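PDB 4AKX: EXOU, which probably acts as a patatin-like phospholipase, a cytotoxin of Pseudomonas aeruginosa delivered by type III secretion with the aid of the chaperone SpcU. Local coordinates for residues Thr492-Ala497 against Ser516-Leu521. Sequence-based numbering, arbitrary orientation.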
# COMPACT_ATOMS: atom_id res chain seq x y z
N THR B 492 -33.53 -34.01 -29.90
CA THR B 492 -33.83 -34.37 -31.28
C THR B 492 -35.16 -33.76 -31.71
O THR B 492 -35.32 -33.26 -32.85
CB THR B 492 -33.91 -35.90 -31.45
OG1 THR B 492 -32.62 -36.46 -31.17
CG2 THR B 492 -34.35 -36.28 -32.85
N GLU B 493 -36.12 -33.84 -30.79
CA GLU B 493 -37.51 -33.45 -31.06
C GLU B 493 -37.52 -31.95 -31.43
O GLU B 493 -38.14 -31.53 -32.41
CB GLU B 493 -38.38 -33.78 -29.85
CG GLU B 493 -39.83 -33.32 -29.93
CD GLU B 493 -40.62 -33.55 -28.62
OE1 GLU B 493 -40.13 -34.31 -27.74
OE2 GLU B 493 -41.72 -32.96 -28.46
N LEU B 494 -36.71 -31.20 -30.69
CA LEU B 494 -36.49 -29.79 -30.94
C LEU B 494 -35.80 -29.52 -32.25
O LEU B 494 -35.99 -28.48 -32.83
CB LEU B 494 -35.68 -29.18 -29.82
CG LEU B 494 -35.32 -27.70 -29.94
CD1 LEU B 494 -36.56 -26.85 -29.90
CD2 LEU B 494 -34.36 -27.32 -28.81
N THR B 495 -34.94 -30.43 -32.68
CA THR B 495 -34.17 -30.24 -33.92
C THR B 495 -35.04 -30.47 -35.15
O THR B 495 -34.92 -29.75 -36.16
CB THR B 495 -32.93 -31.14 -33.96
OG1 THR B 495 -32.16 -30.88 -32.78
CG2 THR B 495 -32.10 -30.84 -35.15
N VAL B 496 -35.93 -31.45 -35.05
CA VAL B 496 -36.94 -31.70 -36.08
C VAL B 496 -37.80 -30.48 -36.29
O VAL B 496 -38.21 -30.20 -37.39
CB VAL B 496 -37.88 -32.83 -35.66
CG1 VAL B 496 -39.01 -32.99 -36.64
CG2 VAL B 496 -37.10 -34.10 -35.50
N ALA B 497 -38.10 -29.79 -35.20
CA ALA B 497 -38.87 -28.56 -35.26
C ALA B 497 -38.12 -27.43 -36.01
O ALA B 497 -38.57 -26.97 -37.09
CB ALA B 497 -39.24 -28.14 -33.85
N SER B 516 -43.24 -26.99 -27.76
CA SER B 516 -43.56 -28.24 -27.11
C SER B 516 -42.31 -28.91 -26.62
O SER B 516 -42.29 -29.51 -25.53
CB SER B 516 -44.24 -29.14 -28.08
OG SER B 516 -45.37 -28.47 -28.57
N ALA B 517 -41.26 -28.83 -27.43
CA ALA B 517 -40.00 -29.46 -27.06
C ALA B 517 -39.34 -28.63 -26.01
O ALA B 517 -38.74 -29.16 -25.10
CB ALA B 517 -39.10 -29.62 -28.27
N LEU B 518 -39.41 -27.30 -26.13
CA LEU B 518 -38.87 -26.46 -25.08
C LEU B 518 -39.61 -26.69 -23.76
O LEU B 518 -39.00 -26.66 -22.68
CB LEU B 518 -38.87 -25.00 -25.48
CG LEU B 518 -37.83 -24.66 -26.52
CD1 LEU B 518 -38.14 -23.39 -27.26
CD2 LEU B 518 -36.48 -24.57 -25.83
N GLN B 519 -40.89 -27.03 -23.87
CA GLN B 519 -41.66 -27.46 -22.70
C GLN B 519 -41.18 -28.77 -22.09
O GLN B 519 -41.29 -28.98 -20.89
CB GLN B 519 -43.14 -27.54 -23.02
CG GLN B 519 -43.68 -26.15 -23.23
CD GLN B 519 -45.12 -26.12 -23.65
OE1 GLN B 519 -45.72 -27.15 -23.91
NE2 GLN B 519 -45.68 -24.93 -23.69
N ARG B 520 -40.65 -29.64 -22.93
CA ARG B 520 -40.26 -30.94 -22.46
C ARG B 520 -38.95 -30.83 -21.77
O ARG B 520 -38.68 -31.52 -20.78
CB ARG B 520 -40.19 -31.93 -23.61
CG ARG B 520 -41.49 -32.67 -23.82
CD ARG B 520 -41.36 -33.76 -24.86
NE ARG B 520 -42.67 -34.09 -25.42
CZ ARG B 520 -43.62 -34.73 -24.75
NH1 ARG B 520 -43.41 -35.12 -23.49
NH2 ARG B 520 -44.78 -34.97 -25.33
N LEU B 521 -38.12 -29.92 -22.28
CA LEU B 521 -36.83 -29.62 -21.69
C LEU B 521 -37.04 -28.87 -20.40
O LEU B 521 -36.42 -29.22 -19.39
CB LEU B 521 -35.99 -28.77 -22.61
CG LEU B 521 -35.47 -29.45 -23.86
CD1 LEU B 521 -34.65 -28.45 -24.67
CD2 LEU B 521 -34.63 -30.63 -23.42
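Ala517 points its methyl toward the backbone of Leu494, with CB 3.7 Å from Leu494 CA. These two residues also form the closest backbone pair, their CA atoms 5.2 Å apart, an approach consistent with the small side chain of Ala517 at the interface. The two helical segments, 492-497 and 516-521, run antiparallel at 161°. Their axes approach to 8.9 Å. Leu494 passes to one side of this point, its CG anti to the backbone N (chi1 178°). Its two methyl branches diverge: CD1 comes within 4.2 Å of Leu518 CG, and CD2 lies 4.3 Å from Leu521 CD1. Glu493 leaves on the other side of Ala517. Its chain is extended, which carries CG past the Ala517 methyl and delivers the carboxylate to Arg520. The two side chains meet at roughly a right angle. Arg520 NE gives a weak hydrogen bond to Glu493 OE2, 3.4 Å long and bent to 142° at the hydrogen, as part of a salt bridge; this oxygen lies at the guanidinium edge, near its plane. Glu493 OE1 is about as near NE and sits 3.2 Å from Arg520 CD, and the carboxylate and guanidinium planes are well out of parallel, so the pair is not a flat, two-pronged one. It sits on the more exposed flank, whereas Leu494, Ala517, Leu518 and Leu521 are buried. Met514 and Leu538 also touch Leu494, while Leu521 packs back on Ala490 and Phe491. The contact thus joins helices 474-502 and 512-524 as an antiparallel pair in the middle helical domain of the toxin, with helix 544-552 supplying His546 against Leu494.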